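Hypothetical protein SO2946 (Shewanella oneidensis, PDB 2A5Z) is of unknown function but has a jelly-roll fold with a carbohydrate-binding module that may recognise sugars, and binds magnesium. Local coordinates at residues Lys114-Glu119 with Phe251-Ser256; Thr193-Lys198 with Ala216-Ala221. All blocks are in the same frame, centred on the assembly; numbering follows the deposited sequence.

Contact 1: Lys114-Glu119 with Phe251-Ser256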
loop_
_atom_site.group_PDB
_atom_site.type_symbol
_atom_site.label_atom_id
_atom_site.label_comp_id
_atom_site.label_asym_id
_atom_site.label_seq_id
_atom_site.Cartn_x
_atom_site.Cartn_y
_atom_site.Cartn_z
ATOM N N LYS C 114 -3.987 16.506 20.367
ATOM C CA LYS C 114 -4.812 17.718 20.174
ATOM C C LYS C 114 -4.125 18.852 19.404
ATOM O O LYS C 114 -4.759 19.543 18.596
ATOM C CB LYS C 114 -5.400 18.224 21.503
ATOM C CG LYS C 114 -4.406 18.656 22.565
ATOM C CD LYS C 114 -5.142 19.040 23.839
ATOM C CE LYS C 114 -4.214 19.605 24.894
ATOM N NZ LYS C 114 -3.526 18.512 25.650
ATOM N N GLU C 115 -2.827 19.026 19.629
ATOM C CA GLU C 115 -2.078 20.088 18.957
ATOM C C GLU C 115 -1.855 19.837 17.447
ATOM O O GLU C 115 -1.444 20.742 16.721
ATOM C CB GLU C 115 -0.746 20.355 19.679
ATOM C CG GLU C 115 0.256 19.221 19.588
ATOM C CD GLU C 115 0.169 18.209 20.740
ATOM O OE1 GLU C 115 1.071 17.336 20.793
ATOM O OE2 GLU C 115 -0.758 18.284 21.588
ATOM N N SER C 116 -2.142 18.621 16.985
ATOM C CA SER C 116 -2.059 18.284 15.559
ATOM C C SER C 116 -3.207 18.887 14.742
ATOM O O SER C 116 -3.102 19.013 13.514
ATOM C CB SER C 116 -2.041 16.766 15.360
ATOM O OG SER C 116 -3.306 16.188 15.644
ATOM N N GLU C 117 -4.300 19.237 15.431
ATOM C CA GLU C 117 -5.499 19.821 14.806
ATOM C C GLU C 117 -5.920 19.030 13.570
ATOM O O GLU C 117 -6.176 19.593 12.499
ATOM C CB GLU C 117 -5.285 21.289 14.445
ATOM C CG GLU C 117 -4.900 22.166 15.616
ATOM C CD GLU C 117 -4.817 23.634 15.239
ATOM O OE1 GLU C 117 -3.703 24.198 15.254
ATOM O OE2 GLU C 117 -5.865 24.224 14.924
ATOM N N LEU C 118 -5.980 17.714 13.743
ATOM C CA LEU C 118 -6.396 16.790 12.700
ATOM C C LEU C 118 -7.726 17.212 12.080
ATOM O O LEU C 118 -8.670 17.607 12.781
ATOM C CB LEU C 118 -6.496 15.366 13.269
ATOM C CG LEU C 118 -7.078 14.249 12.390
ATOM C CD1 LEU C 118 -6.094 13.810 11.319
ATOM C CD2 LEU C 118 -7.498 13.047 13.228
ATOM N N GLU C 119 -7.770 17.130 10.758
ATOM C CA GLU C 119 -8.975 17.360 9.989
ATOM C C GLU C 119 -9.298 16.090 9.213
ATOM O O GLU C 119 -8.446 15.553 8.506
ATOM C CB GLU C 119 -8.731 18.516 9.023
ATOM C CG GLU C 119 -9.966 19.188 8.519
ATOM C CD GLU C 119 -9.640 20.480 7.812
ATOM O OE1 GLU C 119 -9.017 21.368 8.439
ATOM O OE2 GLU C 119 -9.989 20.600 6.620
ATOM N N PHE C 251 -7.364 12.492 5.569
ATOM C CA PHE C 251 -6.769 12.878 6.858
ATOM C C PHE C 251 -5.691 13.939 6.632
ATOM O O PHE C 251 -4.794 13.741 5.804
ATOM C CB PHE C 251 -6.105 11.671 7.539
ATOM C CG PHE C 251 -7.075 10.655 8.074
ATOM C CD1 PHE C 251 -7.396 10.631 9.421
ATOM C CD2 PHE C 251 -7.654 9.713 7.231
ATOM C CE1 PHE C 251 -8.295 9.681 9.926
ATOM C CE2 PHE C 251 -8.561 8.761 7.718
ATOM C CZ PHE C 251 -8.882 8.752 9.065
ATOM N N LYS C 252 -5.765 15.046 7.368
ATOM C CA LYS C 252 -4.656 16.019 7.403
ATOM C C LYS C 252 -4.404 16.631 8.776
ATOM O O LYS C 252 -5.339 17.023 9.476
ATOM C CB LYS C 252 -4.791 17.118 6.339
ATOM C CG LYS C 252 -6.156 17.691 6.149
ATOM C CD LYS C 252 -6.155 18.667 4.956
ATOM C CE LYS C 252 -7.523 19.302 4.790
ATOM N NZ LYS C 252 -7.558 20.384 3.747
ATOM N N ALA C 253 -3.127 16.716 9.138
ATOM C CA ALA C 253 -2.719 17.162 10.468
ATOM C C ALA C 253 -1.354 17.839 10.438
ATOM O O ALA C 253 -0.591 17.672 9.482
ATOM C CB ALA C 253 -2.689 15.983 11.416
ATOM N N LYS C 254 -1.053 18.600 11.489
ATOM C CA LYS C 254 0.284 19.144 11.694
ATOM C C LYS C 254 1.020 18.227 12.663
ATOM O O LYS C 254 0.473 17.867 13.702
ATOM C CB LYS C 254 0.203 20.562 12.263
ATOM C CG LYS C 254 -0.446 21.565 11.319
ATOM C CD LYS C 254 -0.248 23.009 11.789
ATOM C CE LYS C 254 -1.545 23.639 12.318
ATOM N NZ LYS C 254 -1.355 25.120 12.487
ATOM N N VAL C 255 2.249 17.834 12.323
ATOM C CA VAL C 255 3.005 16.903 13.168
ATOM C C VAL C 255 4.410 17.412 13.467
ATOM O O VAL C 255 4.930 18.257 12.756
ATOM C CB VAL C 255 3.095 15.468 12.559
ATOM C CG1 VAL C 255 1.696 14.826 12.428
ATOM C CG2 VAL C 255 3.841 15.472 11.223
ATOM N N SER C 256 5.004 16.884 14.532
ATOM C CA SER C 256 6.398 17.140 14.861
ATOM C C SER C 256 7.181 15.921 14.413
ATOM O O SER C 256 7.064 14.841 15.001
ATOM C CB SER C 256 6.561 17.382 16.366
ATOM O OG SER C 256 5.843 18.537 16.775
HETATM O O HOH W 1 -4.924 20.327 9.951
HETATM O O HOH W 2 -10.282 20.966 4.030
#
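In the six-stranded antiparallel sheet of the jelly roll, Glu119 opens strand 119-125 by pairing with Lys252 on strand 245-254. The two residues form an antiparallel hydrogen-bonded pair: Glu119 N donates to Lys252 O at 2.8 Å, nearly in line with the carbonyl, and Lys252 N returns a bond to Glu119 O at 3.0 Å. Before the strand begins, the chain leaves the short 3-10 turn 114-116 through Glu117, whose backbone is in the left-handed helical region. Even so, Ser116 O still reaches Lys254 N at 2.9 Å, on a lone pair in the carbonyl plane with an almost straight N-H...O angle of 174°.

On one face, acid and lysine run side by side and point the same way. Glu119, extended with CG anti to the backbone N (chi1 -159°), sends OE2 to within 3.8 Å of Lys252 NZ, a long salt bridge, with a water linking the two ends by donating to OE2 and accepting from NZ. Glu117 OE1 and Lys254 NZ make a similar long pair at 3.7 Å. A second water donates to Glu117 O, which also accepts from Lys190 NZ, and more weakly to Lys252 O.

The buried face is apolar. Leu118 CD1 lies 3.9 Å from Phe251 CD1, at the edge of the ring and in its plane, and also rests on Ala253 CB at 4.0 Å; Phe112 and Met191 pack against Leu118 as well. Strands 119-125 and 245-254 are thus neighbours in the antiparallel jelly-roll sheet, with Glu119 and Lys252 on its more exposed face and Leu118, Phe251 and Ala253 buried.

Contact 2: Thr193-Lys198 with Ala216-Ala221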
loop_
_atom_site.group_PDB
_atom_site.type_symbol
_atom_site.label_atom_id
_atom_site.label_comp_id
_atom_site.label_asym_id
_atom_site.label_seq_id
_atom_site.Cartn_x
_atom_site.Cartn_y
_atom_site.Cartn_z
ATOM N N THR C 193 -7.540 22.625 19.459
ATOM C CA THR C 193 -6.297 22.580 20.254
ATOM C C THR C 193 -6.487 22.183 21.729
ATOM O O THR C 193 -5.510 21.845 22.408
ATOM C CB THR C 193 -5.500 23.923 20.185
ATOM O OG1 THR C 193 -6.364 25.022 20.494
ATOM C CG2 THR C 193 -4.898 24.131 18.802
ATOM N N ASP C 194 -7.728 22.247 22.217
ATOM C CA ASP C 194 -8.079 21.790 23.568
ATOM C C ASP C 194 -8.754 20.402 23.576
ATOM O O ASP C 194 -9.276 19.963 24.603
ATOM C CB ASP C 194 -8.958 22.825 24.274
ATOM C CG ASP C 194 -10.241 23.147 23.498
ATOM O OD1 ASP C 194 -10.460 22.584 22.401
ATOM O OD2 ASP C 194 -11.035 23.980 23.986
ATOM N N ASP C 195 -8.728 19.733 22.424
ATOM C CA ASP C 195 -9.280 18.381 22.217
ATOM C C ASP C 195 -10.803 18.346 22.122
ATOM O O ASP C 195 -11.407 17.275 22.096
ATOM C CB ASP C 195 -8.742 17.342 23.224
ATOM C CG ASP C 195 -8.395 15.995 22.559
ATOM O OD1 ASP C 195 -8.215 15.943 21.320
ATOM O OD2 ASP C 195 -8.280 14.981 23.286
ATOM N N ARG C 196 -11.419 19.522 22.058
ATOM C CA ARG C 196 -12.804 19.623 21.645
ATOM C C ARG C 196 -12.828 19.385 20.144
ATOM O O ARG C 196 -11.774 19.241 19.523
ATOM C CB ARG C 196 -13.379 20.997 21.982
ATOM C CG ARG C 196 -13.479 21.294 23.474
ATOM C CD ARG C 196 -14.256 22.589 23.742
ATOM N NE ARG C 196 -13.645 23.760 23.117
ATOM C CZ ARG C 196 -14.261 24.584 22.271
ATOM N NH1 ARG C 196 -15.536 24.403 21.934
ATOM N NH2 ARG C 196 -13.601 25.616 21.775
ATOM N N PHE C 197 -14.021 19.332 19.561
ATOM C CA PHE C 197 -14.158 19.116 18.124
ATOM C C PHE C 197 -15.273 19.957 17.518
ATOM O O PHE C 197 -16.209 20.382 18.208
ATOM C CB PHE C 197 -14.389 17.633 17.814
ATOM C CG PHE C 197 -15.730 17.111 18.271
ATOM C CD1 PHE C 197 -16.860 17.245 17.469
ATOM C CD2 PHE C 197 -15.866 16.487 19.509
ATOM C CE1 PHE C 197 -18.094 16.773 17.887
ATOM C CE2 PHE C 197 -17.101 16.003 19.923
ATOM C CZ PHE C 197 -18.214 16.151 19.112
ATOM N N LYS C 198 -15.154 20.191 16.219
ATOM C CA LYS C 198 -16.224 20.769 15.432
ATOM C C LYS C 198 -16.512 19.828 14.277
ATOM O O LYS C 198 -15.582 19.352 13.616
ATOM C CB LYS C 198 -15.829 22.158 14.921
ATOM C CG LYS C 198 -16.886 22.836 14.050
ATOM C CD LYS C 198 -16.574 24.305 13.835
ATOM C CE LYS C 198 -17.796 25.013 13.260
ATOM N NZ LYS C 198 -17.733 26.494 13.423
ATOM N N ALA C 216 -17.440 19.766 25.682
ATOM C CA ALA C 216 -16.439 18.937 26.330
ATOM C C ALA C 216 -15.474 18.346 25.305
ATOM O O ALA C 216 -15.750 18.357 24.098
ATOM C CB ALA C 216 -17.113 17.841 27.125
ATOM N N ALA C 217 -14.345 17.829 25.794
ATOM C CA ALA C 217 -13.344 17.199 24.935
ATOM C C ALA C 217 -13.887 15.915 24.308
ATOM O O ALA C 217 -14.698 15.212 24.918
ATOM C CB ALA C 217 -12.083 16.911 25.721
HETATM N N MSE C 218 -13.432 15.620 23.090
HETATM C CA MSE C 218 -13.806 14.401 22.378
HETATM C C MSE C 218 -13.461 13.129 23.165
HETATM O O MSE C 218 -12.586 13.153 24.053
HETATM C CB MSE C 218 -13.129 14.372 20.995
HETATM C CG MSE C 218 -11.629 14.000 20.986
HETATM SE SE MSE C 218 -10.888 13.911 19.325
HETATM C CE MSE C 218 -10.796 15.651 18.928
ATOM N N PHE C 219 -14.147 12.028 22.848
ATOM C CA PHE C 219 -13.682 10.709 23.276
ATOM C C PHE C 219 -12.307 10.426 22.659
ATOM O O PHE C 219 -12.112 10.581 21.452
ATOM C CB PHE C 219 -14.656 9.578 22.883
ATOM C CG PHE C 219 -14.034 8.198 22.976
ATOM C CD1 PHE C 219 -13.622 7.686 24.212
ATOM C CD2 PHE C 219 -13.821 7.432 21.829
ATOM C CE1 PHE C 219 -13.020 6.431 24.306
ATOM C CE2 PHE C 219 -13.229 6.168 21.906
ATOM C CZ PHE C 219 -12.824 5.666 23.148
ATOM N N ARG C 220 -11.371 9.993 23.498
ATOM C CA ARG C 220 -10.026 9.683 23.051
ATOM C C ARG C 220 -9.490 8.469 23.793
ATOM O O ARG C 220 -9.625 8.374 25.003
ATOM C CB ARG C 220 -9.094 10.881 23.263
ATOM C CG ARG C 220 -7.642 10.605 22.867
ATOM C CD ARG C 220 -6.720 11.806 23.101
ATOM N NE ARG C 220 -6.848 12.829 22.055
ATOM C CZ ARG C 220 -6.204 12.810 20.887
ATOM N NH1 ARG C 220 -5.382 11.819 20.573
ATOM N NH2 ARG C 220 -6.387 13.794 20.025
ATOM N N ALA C 221 -8.908 7.540 23.041
ATOM C CA ALA C 221 -8.066 6.482 23.593
ATOM C C ALA C 221 -6.861 6.364 22.679
ATOM O O ALA C 221 -7.005 6.085 21.477
ATOM C CB ALA C 221 -8.819 5.164 23.685
HETATM O O HOH W 3 -10.109 13.897 24.965
#
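Asp195 OD2 is held by Arg220 NE at 2.9 Å and by a water at 2.7 Å that also donates to Met218 O at 2.7 Å. The first of these bonds belongs to a side-on salt bridge that fastens the turn before strand 197-203 to the loop 216-221 of the jelly roll. Its second arm runs from Arg220 NH2 to Asp195 OD1 at 3.1 Å, and each nitrogen arrives on the syn side of its oxygen. The carboxylate and guanidinium planes are 27° apart, so the two groups meet edge to edge but not quite flat. Arg220 brings NE and NH2 to the acid through a chain extended as far as CD and then bent at chi3 (-78°). The guanidinium has further anchors: NH2 also donates to Phe112 O, while NH1 bonds to Met109 O and the carboxylate of Asp222. These bonds probably fix its rotation, and the paired charge of Arg220 would favour an ionised Asp195.

The backbones are joined by Met218 N, which donates to Asp195 O at 2.8 Å from a position tilted out of the carbonyl plane. Beside this bond the selenomethionine side chain of Met218, bent at chi3, brings its CE to 3.5 Å from Asp195 OD1. Met218 CB lies 3.8 Å from Phe197 CD2, the two side chains crossing at a slant, and the Phe197 ring meets that of Phe189 on the neighbouring strand.

The turn is also braced from within. Asp194 OD1 accepts from Arg196 N, closing an Asx turn, with the donor well above the carboxylate plane. The other oxygen, Asp194 OD2, takes Arg196 NE at 2.8 Å in a salt bridge, and Arg196 NH1 continues to Ser214 O.

Overall arrangement
From the N terminus, the chain passes through strand 102-107 to the turn at 114-119, then runs through strand 119-125 and the strands that follow until strand 245-254 returns beside it; contact 1 closes this long loop of 131 intervening residues. Contact 2 falls wholly within that span and closes a much shorter one, in which strands 197-203 and 208-213 form a hairpin and the following loop folds back on the hairpin's entry. Their centres lie about 13 Å apart, and the two contacts touch: Lys114 packs against Thr193 and Asp195, and Glu117 against Thr193. Contact 1 joins neighbouring strands of the six-stranded sheet; contact 2 secures a loop leading to strand 226-228 of the larger sheet.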